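PDB 4CVU: beta-mannosidase from Trichoderma harzianum, which probably hydrolyses terminal beta-linked mannose residues from the non-reducing ends of mannosides, as a glycoside hydrolase of family 2. Local coordinates for residues A[105-116]-A[128-139]. Residues are numbered along the deposited sequence; the frame is centred on the assembly and turned at random.
Sequences TWLVFDGLDTYA and PDNQFRQWFYDV. With NA (sodium ion), chain B; NAG (2-acetamido-2-deoxy-beta-D-glucopyranose), chain C; MAN (alpha-D-mannopyranose), chain D.
Trp106 lies against Asp138 and Phe136 on one face of an antiparallel sheet. The sheet belongs to the galactose-binding-like beta-sandwich domain of this family 2 enzyme. Strand 135-138 is one of the two outermost strands of this sheet within the chain, and strand 215-221 flanks 105-109 on the other side. Leu107 and Tyr137 form a hydrogen-bonded pair, as do Phe109 and Trp135; Phe109 N to Trp135 O is 2.7 Å.

The Trp106 side chain can be followed outward. Trp106 CB sits 4.0 Å from Tyr137 O. CG is turned anti to the carbonyl carbon (chi1 -68°), and the six-membered ring reaches across to the neighbouring strand. Trp106 CE3 meets the Tyr137-Asp138 peptide, 3.5 Å from Asp138 N. Trp106 CZ3 comes in the plane of the Phe136 ring, at its edge, 3.8 Å from Phe136 CD2. Asp138 CB covers one face in a CH-pi contact, 3.8 Å from the centroid of the Trp106 six-membered ring. At the far rim, CZ2 approaches Asp138 OD2, while Asp138 OD1 is hydrogen-bonded to Ser140 OG. Replacing the indole by an alanine is likely to leave Asp138 CB and the Phe136 edge without their aromatic partner and to open a gap on this face.

Beyond the strands, water 2 accepts from Leu112 N and lies 2.7 Å from Arg133 O, bridging the two loops. Arg133 CB and Pro128 CB cover opposite faces of the Trp135 ring. Gln134 is extended, and its amide reaches Asp110, which also has a salt bridge to Arg216. Gln134 NE2 donates a hydrogen bond to Asp110 OD1 at 3.1 Å, from above the carboxylate plane.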
loop_
_atom_site.group_PDB
_atom_site.type_symbol
_atom_site.label_atom_id
_atom_site.label_comp_id
_atom_site.label_asym_id
_atom_site.label_seq_id
_atom_site.Cartn_x
_atom_site.Cartn_y
_atom_site.Cartn_z
ATOM N N THR A 105 8.644 -26.762 41.580
ATOM C CA THR A 105 8.262 -26.318 40.244
ATOM C C THR A 105 8.332 -24.804 40.186
ATOM O O THR A 105 7.606 -24.127 40.907
ATOM C CB THR A 105 6.834 -26.777 39.900
ATOM O OG1 THR A 105 6.743 -28.209 39.999
ATOM C CG2 THR A 105 6.441 -26.368 38.472
ATOM N N TRP A 106 9.192 -24.287 39.298
ATOM C CA TRP A 106 9.377 -22.849 39.106
ATOM C C TRP A 106 8.931 -22.374 37.716
ATOM O O TRP A 106 9.079 -23.082 36.725
ATOM C CB TRP A 106 10.856 -22.485 39.282
ATOM C CG TRP A 106 11.359 -22.644 40.678
ATOM C CD1 TRP A 106 11.854 -23.791 41.247
ATOM C CD2 TRP A 106 11.431 -21.632 41.687
ATOM N NE1 TRP A 106 12.230 -23.553 42.548
ATOM C CE2 TRP A 106 11.979 -22.237 42.848
ATOM C CE3 TRP A 106 11.077 -20.281 41.731
ATOM C CZ2 TRP A 106 12.185 -21.526 44.039
ATOM C CZ3 TRP A 106 11.285 -19.567 42.887
ATOM C CH2 TRP A 106 11.827 -20.199 44.054
ATOM N N LEU A 107 8.386 -21.164 37.675
ATOM C CA LEU A 107 8.244 -20.414 36.425
ATOM C C LEU A 107 9.447 -19.494 36.321
ATOM O O LEU A 107 9.743 -18.740 37.250
ATOM C CB LEU A 107 6.961 -19.579 36.419
ATOM C CG LEU A 107 5.644 -20.319 36.635
ATOM C CD1 LEU A 107 4.474 -19.349 36.652
ATOM C CD2 LEU A 107 5.450 -21.370 35.565
ATOM N N VAL A 108 10.138 -19.550 35.192
ATOM C CA VAL A 108 11.241 -18.628 34.938
ATOM C C VAL A 108 10.943 -17.838 33.671
ATOM O O VAL A 108 10.782 -18.418 32.608
ATOM C CB VAL A 108 12.597 -19.351 34.813
ATOM C CG1 VAL A 108 13.717 -18.338 34.635
ATOM C CG2 VAL A 108 12.873 -20.199 36.062
ATOM N N PHE A 109 10.885 -16.516 33.817
ATOM C CA PHE A 109 10.553 -15.596 32.719
ATOM C C PHE A 109 11.715 -14.656 32.462
ATOM O O PHE A 109 12.063 -13.835 33.314
ATOM C CB PHE A 109 9.319 -14.759 33.070
ATOM C CG PHE A 109 8.052 -15.558 33.237
ATOM C CD1 PHE A 109 7.449 -16.162 32.142
ATOM C CD2 PHE A 109 7.435 -15.666 34.477
ATOM C CE1 PHE A 109 6.275 -16.874 32.261
ATOM C CE2 PHE A 109 6.252 -16.381 34.615
ATOM C CZ PHE A 109 5.679 -16.996 33.513
ATOM N N ASP A 110 12.343 -14.782 31.304
ATOM C CA ASP A 110 13.467 -13.907 30.986
ATOM C C ASP A 110 13.005 -12.483 30.592
ATOM O O ASP A 110 13.813 -11.526 30.627
ATOM C CB ASP A 110 14.354 -14.509 29.898
ATOM C CG ASP A 110 15.090 -15.748 30.363
ATOM O OD1 ASP A 110 14.958 -16.172 31.536
ATOM O OD2 ASP A 110 15.786 -16.332 29.535
ATOM N N GLY A 111 11.717 -12.326 30.275
ATOM C CA GLY A 111 11.181 -10.983 30.053
ATOM C C GLY A 111 9.685 -10.939 29.815
ATOM O O GLY A 111 9.161 -11.666 28.958
ATOM N N LEU A 112 8.994 -10.101 30.590
ATOM C CA LEU A 112 7.578 -9.882 30.424
ATOM C C LEU A 112 7.361 -8.376 30.319
ATOM O O LEU A 112 7.894 -7.615 31.103
ATOM C CB LEU A 112 6.781 -10.448 31.595
ATOM C CG LEU A 112 6.933 -11.948 31.860
ATOM C CD1 LEU A 112 6.386 -12.236 33.234
ATOM C CD2 LEU A 112 6.236 -12.800 30.789
ATOM N N ASP A 113 6.576 -7.961 29.328
ATOM C CA ASP A 113 6.469 -6.563 28.940
ATOM C C ASP A 113 5.037 -6.132 29.090
ATOM O O ASP A 113 4.188 -6.612 28.322
ATOM C CB ASP A 113 6.906 -6.431 27.465
ATOM C CG ASP A 113 6.926 -5.002 26.970
ATOM O OD1 ASP A 113 6.825 -4.028 27.750
ATOM O OD2 ASP A 113 7.099 -4.846 25.742
ATOM N N THR A 114 4.694 -5.312 30.096
ATOM C CA THR A 114 5.475 -5.037 31.312
ATOM C C THR A 114 4.660 -5.422 32.604
ATOM O O THR A 114 4.942 -6.431 33.235
ATOM C CB THR A 114 5.921 -3.546 31.355
ATOM O OG1 THR A 114 6.928 -3.332 30.373
ATOM C CG2 THR A 114 6.497 -3.162 32.707
ATOM N N TYR A 115 3.657 -4.606 32.970
ATOM C CA TYR A 115 2.762 -4.904 34.092
ATOM C C TYR A 115 1.927 -6.125 33.712
ATOM O O TYR A 115 1.230 -6.113 32.693
ATOM C CB TYR A 115 1.816 -3.760 34.415
ATOM C CG TYR A 115 2.441 -2.431 34.814
ATOM C CD1 TYR A 115 2.971 -2.231 36.080
ATOM C CD2 TYR A 115 2.442 -1.364 33.938
ATOM C CE1 TYR A 115 3.528 -0.991 36.442
ATOM C CE2 TYR A 115 2.951 -0.127 34.294
ATOM C CZ TYR A 115 3.518 0.063 35.529
ATOM O OH TYR A 115 4.053 1.319 35.846
ATOM N N ALA A 116 2.009 -7.177 34.521
ATOM C CA ALA A 116 1.328 -8.437 34.235
ATOM C C ALA A 116 0.801 -9.081 35.538
ATOM O O ALA A 116 1.229 -8.766 36.644
ATOM C CB ALA A 116 2.270 -9.382 33.523
ATOM N N PRO A 128 4.542 -9.112 38.013
ATOM C CA PRO A 128 5.738 -8.454 37.473
ATOM C C PRO A 128 5.479 -7.023 36.994
ATOM O O PRO A 128 4.413 -6.731 36.431
ATOM C CB PRO A 128 6.157 -9.339 36.283
ATOM C CG PRO A 128 5.229 -10.496 36.227
ATOM C CD PRO A 128 4.277 -10.421 37.384
ATOM N N ASP A 129 6.443 -6.138 37.209
ATOM C CA ASP A 129 6.319 -4.759 36.730
ATOM C C ASP A 129 7.625 -4.156 36.222
ATOM O O ASP A 129 7.928 -3.000 36.489
ATOM C CB ASP A 129 5.739 -3.889 37.832
ATOM C CG ASP A 129 6.620 -3.851 39.077
ATOM O OD1 ASP A 129 7.581 -4.649 39.188
ATOM O OD2 ASP A 129 6.339 -2.991 39.928
ATOM N N ASN A 130 8.396 -4.952 35.493
ATOM C CA ASN A 130 9.650 -4.478 34.904
ATOM C C ASN A 130 9.994 -5.271 33.671
ATOM O O ASN A 130 10.285 -6.464 33.737
ATOM C CB ASN A 130 10.807 -4.544 35.922
ATOM C CG ASN A 130 12.013 -3.702 35.498
ATOM O OD1 ASN A 130 12.419 -3.705 34.327
ATOM N ND2 ASN A 130 12.614 -3.007 36.447
ATOM N N GLN A 131 9.976 -4.597 32.532
ATOM C CA GLN A 131 10.357 -5.212 31.276
ATOM C C GLN A 131 11.761 -5.805 31.322
ATOM O O GLN A 131 12.022 -6.790 30.670
ATOM C CB GLN A 131 10.308 -4.157 30.151
ATOM C CG GLN A 131 10.622 -4.698 28.782
ATOM C CD GLN A 131 10.475 -3.684 27.628
ATOM O OE1 GLN A 131 10.095 -2.518 27.785
ATOM N NE2 GLN A 131 10.847 -4.139 26.469
ATOM N N PHE A 132 12.661 -5.163 32.073
ATOM C CA PHE A 132 14.090 -5.437 32.034
ATOM C C PHE A 132 14.583 -6.452 33.099
ATOM O O PHE A 132 15.800 -6.539 33.323
ATOM C CB PHE A 132 14.852 -4.109 32.226
ATOM C CG PHE A 132 14.347 -2.992 31.357
ATOM C CD1 PHE A 132 14.162 -3.192 30.005
ATOM C CD2 PHE A 132 14.097 -1.742 31.892
ATOM C CE1 PHE A 132 13.684 -2.155 29.200
ATOM C CE2 PHE A 132 13.626 -0.697 31.097
ATOM C CZ PHE A 132 13.439 -0.896 29.748
ATOM N N ARG A 133 13.658 -7.214 33.713
ATOM C CA ARG A 133 13.984 -8.186 34.781
ATOM C C ARG A 133 13.588 -9.615 34.451
ATOM O O ARG A 133 12.591 -9.860 33.776
ATOM C CB ARG A 133 13.330 -7.799 36.119
ATOM C CG ARG A 133 14.039 -6.662 36.819
ATOM C CD ARG A 133 13.358 -6.217 38.080
ATOM N NE ARG A 133 13.617 -7.084 39.242
ATOM C CZ ARG A 133 13.055 -6.918 40.431
ATOM N NH1 ARG A 133 12.198 -5.922 40.631
ATOM N NH2 ARG A 133 13.343 -7.748 41.435
ATOM N N GLN A 134 14.402 -10.551 34.956
ATOM C CA GLN A 134 14.079 -11.962 34.934
ATOM C C GLN A 134 13.236 -12.221 36.172
ATOM O O GLN A 134 13.652 -11.878 37.301
ATOM C CB GLN A 134 15.355 -12.789 35.013
ATOM C CG GLN A 134 15.172 -14.300 35.033
ATOM C CD GLN A 134 16.512 -15.017 35.045
ATOM O OE1 GLN A 134 17.359 -14.737 35.900
ATOM N NE2 GLN A 134 16.704 -15.962 34.119
ATOM N N TRP A 135 12.056 -12.803 35.969
ATOM C CA TRP A 135 11.163 -13.100 37.078
ATOM C C TRP A 135 11.063 -14.606 37.246
ATOM O O TRP A 135 11.042 -15.337 36.260
ATOM C CB TRP A 135 9.769 -12.500 36.820
ATOM C CG TRP A 135 9.741 -10.988 36.649
ATOM C CD1 TRP A 135 9.633 -10.295 35.462
ATOM C CD2 TRP A 135 9.787 -9.989 37.682
ATOM N NE1 TRP A 135 9.617 -8.943 35.703
ATOM C CE2 TRP A 135 9.713 -8.728 37.053
ATOM C CE3 TRP A 135 9.863 -10.036 39.079
ATOM C CZ2 TRP A 135 9.738 -7.533 37.773
ATOM C CZ3 TRP A 135 9.879 -8.842 39.781
ATOM C CH2 TRP A 135 9.818 -7.612 39.132
ATOM N N PHE A 136 10.995 -15.062 38.499
ATOM C CA PHE A 136 10.793 -16.480 38.806
ATOM C C PHE A 136 9.862 -16.679 40.014
ATOM O O PHE A 136 9.931 -15.952 40.990
ATOM C CB PHE A 136 12.120 -17.175 39.056
ATOM C CG PHE A 136 13.048 -16.396 39.942
ATOM C CD1 PHE A 136 13.882 -15.436 39.405
ATOM C CD2 PHE A 136 13.067 -16.611 41.298
ATOM C CE1 PHE A 136 14.732 -14.712 40.203
ATOM C CE2 PHE A 136 13.911 -15.884 42.109
ATOM C CZ PHE A 136 14.744 -14.928 41.551
ATOM N N TYR A 137 8.975 -17.664 39.898
ATOM C CA TYR A 137 7.907 -17.880 40.858
ATOM C C TYR A 137 7.786 -19.362 41.173
ATOM O O TYR A 137 7.790 -20.196 40.281
ATOM C CB TYR A 137 6.583 -17.353 40.305
ATOM C CG TYR A 137 6.614 -15.888 39.911
ATOM C CD1 TYR A 137 6.694 -14.900 40.883
ATOM C CD2 TYR A 137 6.555 -15.491 38.568
ATOM C CE1 TYR A 137 6.731 -13.561 40.557
ATOM C CE2 TYR A 137 6.579 -14.147 38.224
ATOM C CZ TYR A 137 6.684 -13.184 39.217
ATOM O OH TYR A 137 6.717 -11.851 38.898
ATOM N N ASP A 138 7.700 -19.678 42.462
ATOM C CA ASP A 138 7.538 -21.058 42.917
ATOM C C ASP A 138 6.053 -21.416 42.867
ATOM O O ASP A 138 5.268 -20.898 43.648
ATOM C CB ASP A 138 8.097 -21.205 44.337
ATOM C CG ASP A 138 8.237 -22.670 44.776
ATOM O OD1 ASP A 138 7.470 -23.546 44.296
ATOM O OD2 ASP A 138 9.133 -22.929 45.622
ATOM N N VAL A 139 5.679 -22.300 41.947
ATOM C CA VAL A 139 4.269 -22.703 41.783
ATOM C C VAL A 139 3.968 -24.111 42.322
ATOM O O VAL A 139 2.938 -24.712 41.969
ATOM C CB VAL A 139 3.774 -22.602 40.309
ATOM C CG1 VAL A 139 3.871 -21.167 39.814
ATOM C CG2 VAL A 139 4.544 -23.546 39.392
HETATM NA NA NA B . 7.421 -2.634 42.264
HETATM C C1 NAG C . -5.118 -5.550 33.416
HETATM C C2 NAG C . -6.101 -6.180 34.435
HETATM C C3 NAG C . -5.743 -5.754 35.852
HETATM C C4 NAG C . -4.260 -5.950 36.156
HETATM C C5 NAG C . -3.364 -5.397 35.018
HETATM C C6 NAG C . -1.874 -5.754 35.216
HETATM C C7 NAG C . -8.314 -6.642 33.556
HETATM C C8 NAG C . -9.717 -6.187 33.281
HETATM N N2 NAG C . -7.479 -5.793 34.149
HETATM O O3 NAG C . -6.538 -6.510 36.754
HETATM O O4 NAG C . -3.968 -5.261 37.363
HETATM O O5 NAG C . -3.786 -5.885 33.757
HETATM O O6 NAG C . -1.622 -7.131 34.993
HETATM O O7 NAG C . -7.977 -7.759 33.230
HETATM C C1 MAN D . 2.352 0.738 42.958
HETATM C C2 MAN D . 3.402 1.672 42.362
HETATM C C3 MAN D . 3.863 1.137 41.003
HETATM C C4 MAN D . 4.318 -0.322 41.128
HETATM C C5 MAN D . 3.185 -1.158 41.737
HETATM C C6 MAN D . 3.564 -2.623 41.960
HETATM O O2 MAN D . 4.521 1.777 43.223
HETATM O O3 MAN D . 4.912 1.942 40.540
HETATM O O4 MAN D . 4.686 -0.836 39.875
HETATM O O5 MAN D . 2.816 -0.601 42.985
HETATM O O6 MAN D . 2.422 -3.403 42.240
HETATM O O HOH W 1 14.345 -8.579 30.479
HETATM O O HOH W 2 10.329 -8.812 32.639
HETATM O O HOH W 3 7.454 -7.178 33.976
HETATM O O HOH W 4 8.989 -3.473 24.285
HETATM O O HOH W 5 6.483 -4.578 42.158
#